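Isatin hydrolase (Ralstonia solanacearum, PDB 5NMP) hydrolyses isatin and binds a manganese(II) ion, and may share the arylformamidase activity of its cyclase family. Local coordinates at residues Val111-Ala115 / Phe131-Trp135; Gly195-Thr201 / Leu227-Leu233. All coordinates share one frame; numbering follows the deposited sequence.

In the fold
Contact 1 comes first along the chain and closes before contact 2 opens; their centres lie about 16 Å apart. Both are built on the same mixed sheet, where strands 107-114, 147-151, 193-195 and 225-228 run side by side and parallel. Contact 1 seats helix 129-139 on strand 107-114, about 17 Å from the centre of the chain and away from the metal. Contact 2 joins the neighbouring strands 193-195 and 225-228 where they run out into loops, about 5 Å from that centre, and carries Gln228 close to the manganese. The two meet loosely, Val112 CG1 lying 4.2 Å from Leu233 O. The shared sheet spans from helix 129-139 to the metal site.

Contact 1 (Val111-Ala115 / Phe131-Trp135); sequences VVIDA and FLQAW
Ile113 and Trp135 carry most of this contact. The terminal methyl CD1 of Ile113 sits over the indole face, 3.5 Å from the centroid of the Trp135 five-membered ring and 12° off its normal, a CH-pi contact. With CG anti to the backbone N (chi1 -177°), Trp135 reaches from the helix toward the strand and lays its ring beneath that methyl. Trp135 NE1 makes a weak, strongly bent hydrogen bond to Val112 O (3.3 Å); a water at the ring edge also accepts weakly from NE1 and bridges it to Asp114 N. Farther round the indole, Val111 CB packs on Trp135 CH2 at 3.8 Å. The other branch of Ile113 serves Phe131: methyl CG2 meets the ring at its edge, 3.7 Å from CE1, while Asp114 O lies near the same ring plane, 3.9 Å from CZ. One isoleucine thus bridges two aromatic residues a helical turn apart. The segment axes pass 10.1 Å apart at 119°, as helix 129-139 packs on strand 107-114. Strand 147-151 continues the sheet through backbone bonds to Val111 and Ile113, and Leu132 reaches on to Trp184 and Leu185 of helix 179-187.

Contact 2 (Gly195-Thr201 / Leu227-Leu233); sequences GVETINT and LQCLKNL
Val196 is held through both its backbone polar atoms: its N donates to Leu227 O at 2.9 Å, from above the carbonyl plane, and its O accepts from Leu230 N at 3.0 Å, in the carbonyl plane and on a lone pair. Cys229 N adds a third bond, to Thr198 O (3.1 Å, 144° at the hydrogen). A water donates to Glu197 O and Leu230 O. The first bond belongs to the parallel bridge of Gly195 with Leu227, between strands 193-195 and 225-228; the others carry the contact into the loops. Gln228, a manganese ligand in a structure of this protein, puts its side chain about 3 Å (nearest atoms) from the manganese, which His76, His80 and Asp82 bind here. Its extended side chain runs across Thr201, whose CG2 packs 3.8 Å from Gln228 CG. Glu197 CG lies 3.4 Å from Leu230 O, while the carboxylate hydrogen-bonds Ser155 and the backbone N atoms of Thr152 and Asp153. Leu233 comes from the opposite direction, its CD1 3.8 Å from Glu197 CG. At the other end, Ile199 has CG1 anti to the backbone N (chi1 -161°), and its CD1 packs 3.5 Å from Cys229 SG, with Phe164 of helix 161-165 touching both.

Contact 1 (Val111-Ala115 / Phe131-Trp135)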
loop_
_atom_site.group_PDB
_atom_site.type_symbol
_atom_site.label_atom_id
_atom_site.label_comp_id
_atom_site.label_asym_id
_atom_site.label_seq_id
_atom_site.Cartn_x
_atom_site.Cartn_y
_atom_site.Cartn_z
ATOM N N VAL A 111 -17.385 -8.915 -1.323
ATOM C CA VAL A 111 -18.811 -8.677 -1.475
ATOM C C VAL A 111 -19.155 -7.399 -0.728
ATOM O O VAL A 111 -18.504 -7.056 0.259
ATOM C CB VAL A 111 -19.663 -9.848 -0.947
ATOM C CG1 VAL A 111 -19.342 -11.117 -1.716
ATOM C CG2 VAL A 111 -19.438 -10.049 0.546
ATOM N N VAL A 112 -20.165 -6.683 -1.207
ATOM C CA VAL A 112 -20.547 -5.423 -0.584
ATOM C C VAL A 112 -21.976 -5.483 -0.055
ATOM O O VAL A 112 -22.917 -5.708 -0.813
ATOM C CB VAL A 112 -20.411 -4.248 -1.569
ATOM C CG1 VAL A 112 -20.817 -2.947 -0.902
ATOM C CG2 VAL A 112 -18.983 -4.159 -2.096
ATOM N N ILE A 113 -22.128 -5.285 1.251
ATOM C CA ILE A 113 -23.442 -5.300 1.891
ATOM C C ILE A 113 -23.935 -3.879 2.130
ATOM O O ILE A 113 -23.383 -3.164 2.966
ATOM C CB ILE A 113 -23.411 -6.051 3.243
ATOM C CG1 ILE A 113 -22.597 -7.345 3.132
ATOM C CG2 ILE A 113 -24.821 -6.319 3.744
ATOM C CD1 ILE A 113 -23.136 -8.331 2.132
ATOM N N ASP A 114 -24.971 -3.469 1.402
ATOM C CA ASP A 114 -25.479 -2.102 1.505
ATOM C C ASP A 114 -26.555 -1.955 2.576
ATOM O O ASP A 114 -27.662 -2.480 2.439
ATOM C CB ASP A 114 -26.035 -1.631 0.161
ATOM C CG ASP A 114 -26.552 -0.203 0.213
ATOM O OD1 ASP A 114 -26.000 0.602 0.994
ATOM O OD2 ASP A 114 -27.512 0.116 -0.522
ATOM N N ALA A 115 -26.225 -1.217 3.632
ATOM C CA ALA A 115 -27.163 -0.955 4.716
ATOM C C ALA A 115 -27.289 0.541 4.987
ATOM O O ALA A 115 -27.663 0.949 6.085
ATOM C CB ALA A 115 -26.728 -1.682 5.976
ATOM N N PHE A 131 -30.440 -10.534 8.036
ATOM C CA PHE A 131 -30.176 -9.557 6.987
ATOM C C PHE A 131 -29.168 -10.096 5.978
ATOM O O PHE A 131 -29.308 -9.875 4.775
ATOM C CB PHE A 131 -29.672 -8.242 7.588
ATOM C CG PHE A 131 -29.581 -7.113 6.596
ATOM C CD1 PHE A 131 -28.414 -6.894 5.874
ATOM C CD2 PHE A 131 -30.658 -6.265 6.391
ATOM C CE1 PHE A 131 -28.326 -5.853 4.965
ATOM C CE2 PHE A 131 -30.577 -5.221 5.482
ATOM C CZ PHE A 131 -29.409 -5.015 4.768
ATOM N N LEU A 132 -28.154 -10.800 6.470
ATOM C CA LEU A 132 -27.144 -11.386 5.595
ATOM C C LEU A 132 -27.736 -12.485 4.708
ATOM O O LEU A 132 -27.421 -12.567 3.520
ATOM C CB LEU A 132 -25.978 -11.936 6.416
ATOM C CG LEU A 132 -25.053 -10.896 7.056
ATOM C CD1 LEU A 132 -24.074 -11.558 8.010
ATOM C CD2 LEU A 132 -24.307 -10.093 5.989
ATOM N N GLN A 133 -28.596 -13.321 5.283
ATOM C CA GLN A 133 -29.217 -14.412 4.534
ATOM C C GLN A 133 -30.206 -13.904 3.488
ATOM O O GLN A 133 -30.421 -14.550 2.461
ATOM C CB GLN A 133 -29.914 -15.385 5.486
ATOM C CG GLN A 133 -28.959 -16.257 6.284
ATOM C CD GLN A 133 -29.678 -17.194 7.237
ATOM O OE1 GLN A 133 -30.762 -16.885 7.736
ATOM N NE2 GLN A 133 -29.076 -18.351 7.493
ATOM N N ALA A 134 -30.813 -12.752 3.753
ATOM C CA ALA A 134 -31.708 -12.125 2.789
ATOM C C ALA A 134 -30.906 -11.553 1.625
ATOM O O ALA A 134 -31.361 -11.556 0.481
ATOM C CB ALA A 134 -32.533 -11.037 3.452
ATOM N N TRP A 135 -29.708 -11.063 1.933
ATOM C CA TRP A 135 -28.797 -10.530 0.926
ATOM C C TRP A 135 -28.397 -11.619 -0.064
ATOM O O TRP A 135 -28.371 -11.389 -1.273
ATOM C CB TRP A 135 -27.558 -9.930 1.596
ATOM C CG TRP A 135 -26.580 -9.294 0.650
ATOM C CD1 TRP A 135 -26.528 -7.979 0.284
ATOM C CD2 TRP A 135 -25.502 -9.943 -0.039
ATOM N NE1 TRP A 135 -25.491 -7.771 -0.593
ATOM C CE2 TRP A 135 -24.845 -8.961 -0.809
ATOM C CE3 TRP A 135 -25.030 -11.260 -0.084
ATOM C CZ2 TRP A 135 -23.744 -9.253 -1.611
ATOM C CZ3 TRP A 135 -23.938 -11.548 -0.883
ATOM C CH2 TRP A 135 -23.307 -10.550 -1.635
HETATM O O HOH W 1 -26.522 -4.906 -1.019
#

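Contact 2 (Gly195-Thr201 / Leu227-Leu233)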
loop_
_atom_site.group_PDB
_atom_site.type_symbol
_atom_site.label_atom_id
_atom_site.label_comp_id
_atom_site.label_asym_id
_atom_site.label_seq_id
_atom_site.Cartn_x
_atom_site.Cartn_y
_atom_site.Cartn_z
ATOM N N GLY A 195 -14.740 -5.329 6.474
ATOM C CA GLY A 195 -14.359 -3.959 6.154
ATOM C C GLY A 195 -15.474 -2.954 6.385
ATOM O O GLY A 195 -16.624 -3.195 6.016
ATOM N N VAL A 196 -15.138 -1.820 6.992
ATOM C CA VAL A 196 -16.142 -0.821 7.355
ATOM C C VAL A 196 -15.762 0.599 6.918
ATOM O O VAL A 196 -14.641 0.847 6.482
ATOM C CB VAL A 196 -16.393 -0.823 8.877
ATOM C CG1 VAL A 196 -16.927 -2.172 9.325
ATOM C CG2 VAL A 196 -15.112 -0.479 9.625
ATOM N N GLU A 197 -16.707 1.527 7.040
ATOM C CA GLU A 197 -16.450 2.936 6.753
ATOM C C GLU A 197 -16.210 3.722 8.039
ATOM O O GLU A 197 -15.810 4.885 8.006
ATOM C CB GLU A 197 -17.617 3.558 5.986
ATOM C CG GLU A 197 -18.005 2.825 4.717
ATOM C CD GLU A 197 -19.068 3.562 3.921
ATOM O OE1 GLU A 197 -19.920 2.891 3.306
ATOM O OE2 GLU A 197 -19.049 4.812 3.907
ATOM N N THR A 198 -16.465 3.078 9.172
ATOM C CA THR A 198 -16.301 3.715 10.471
ATOM C C THR A 198 -14.885 3.533 11.008
ATOM O O THR A 198 -14.056 2.871 10.386
ATOM C CB THR A 198 -17.304 3.157 11.502
ATOM O OG1 THR A 198 -17.266 1.726 11.479
ATOM C CG2 THR A 198 -18.714 3.619 11.185
ATOM N N ILE A 199 -14.622 4.123 12.170
ATOM C CA ILE A 199 -13.323 4.025 12.825
ATOM C C ILE A 199 -13.233 2.733 13.646
ATOM O O ILE A 199 -12.234 2.472 14.313
ATOM C CB ILE A 199 -13.068 5.255 13.734
ATOM C CG1 ILE A 199 -11.579 5.424 14.057
ATOM C CG2 ILE A 199 -13.879 5.145 15.015
ATOM C CD1 ILE A 199 -10.696 5.588 12.854
ATOM N N ASN A 200 -14.282 1.920 13.589
ATOM C CA ASN A 200 -14.315 0.658 14.325
ATOM C C ASN A 200 -15.085 -0.408 13.543
ATOM O O ASN A 200 -16.160 -0.130 13.014
ATOM C CB ASN A 200 -14.943 0.873 15.707
ATOM C CG ASN A 200 -14.705 -0.292 16.658
ATOM O OD1 ASN A 200 -14.335 -1.391 16.243
ATOM N ND2 ASN A 200 -14.932 -0.054 17.947
ATOM N N THR A 201 -14.541 -1.621 13.455
ATOM C CA THR A 201 -15.246 -2.703 12.763
ATOM C C THR A 201 -16.431 -3.171 13.588
ATOM O O THR A 201 -17.402 -3.699 13.050
ATOM C CB THR A 201 -14.340 -3.916 12.470
ATOM O OG1 THR A 201 -13.764 -4.391 13.694
ATOM C CG2 THR A 201 -13.239 -3.547 11.490
ATOM N N LEU A 227 -10.628 -4.041 7.885
ATOM C CA LEU A 227 -10.380 -2.784 7.188
ATOM C C LEU A 227 -11.274 -1.693 7.760
ATOM O O LEU A 227 -12.442 -1.933 8.062
ATOM C CB LEU A 227 -10.619 -2.934 5.685
ATOM C CG LEU A 227 -9.543 -3.686 4.898
ATOM C CD1 LEU A 227 -9.974 -3.896 3.459
ATOM C CD2 LEU A 227 -8.218 -2.938 4.958
ATOM N N GLN A 228 -10.722 -0.493 7.915
ATOM C CA GLN A 228 -11.466 0.606 8.519
ATOM C C GLN A 228 -11.341 1.898 7.716
ATOM O O GLN A 228 -10.369 2.094 6.985
ATOM C CB GLN A 228 -10.995 0.826 9.957
ATOM C CG GLN A 228 -11.195 -0.395 10.848
ATOM C CD GLN A 228 -10.722 -0.179 12.271
ATOM O OE1 GLN A 228 -10.501 0.952 12.701
ATOM N NE2 GLN A 228 -10.562 -1.270 13.011
ATOM N N CYS A 229 -12.344 2.764 7.859
ATOM C CA CYS A 229 -12.381 4.071 7.204
ATOM C C CYS A 229 -12.317 3.968 5.685
ATOM O O CYS A 229 -11.581 4.707 5.030
ATOM C CB CYS A 229 -11.246 4.957 7.716
ATOM S SG CYS A 229 -11.410 5.410 9.454
ATOM N N LEU A 230 -13.100 3.051 5.131
ATOM C CA LEU A 230 -13.207 2.913 3.687
ATOM C C LEU A 230 -14.207 3.917 3.127
ATOM O O LEU A 230 -15.120 4.354 3.828
ATOM C CB LEU A 230 -13.629 1.491 3.310
ATOM C CG LEU A 230 -12.675 0.343 3.645
ATOM C CD1 LEU A 230 -13.329 -0.985 3.320
ATOM C CD2 LEU A 230 -11.358 0.485 2.893
ATOM N N LYS A 231 -14.030 4.281 1.861
ATOM C CA LYS A 231 -14.980 5.149 1.177
ATOM C C LYS A 231 -15.240 4.644 -0.236
ATOM O O LYS A 231 -14.585 3.709 -0.698
ATOM C CB LYS A 231 -14.469 6.590 1.140
ATOM C CG LYS A 231 -13.150 6.753 0.408
ATOM C CD LYS A 231 -12.742 8.212 0.324
ATOM C CE LYS A 231 -13.675 8.999 -0.582
ATOM N NZ LYS A 231 -13.202 10.401 -0.760
ATOM N N ASN A 232 -16.206 5.273 -0.906
ATOM C CA ASN A 232 -16.591 4.932 -2.276
ATOM C C ASN A 232 -17.102 3.507 -2.445
ATOM O O ASN A 232 -16.992 2.938 -3.529
ATOM C CB ASN A 232 -15.421 5.155 -3.239
ATOM C CG ASN A 232 -15.141 6.622 -3.490
ATOM O OD1 ASN A 232 -16.032 7.466 -3.380
ATOM N ND2 ASN A 232 -13.898 6.931 -3.837
ATOM N N LEU A 233 -17.665 2.933 -1.386
ATOM C CA LEU A 233 -18.236 1.594 -1.477
ATOM C C LEU A 233 -19.464 1.594 -2.382
ATOM O O LEU A 233 -19.838 0.563 -2.939
ATOM C CB LEU A 233 -18.596 1.057 -0.090
ATOM C CG LEU A 233 -17.411 0.732 0.821
ATOM C CD1 LEU A 233 -17.882 0.072 2.105
ATOM C CD2 LEU A 233 -16.396 -0.149 0.100
HETATM O O HOH W 2 -14.709 6.160 5.911
#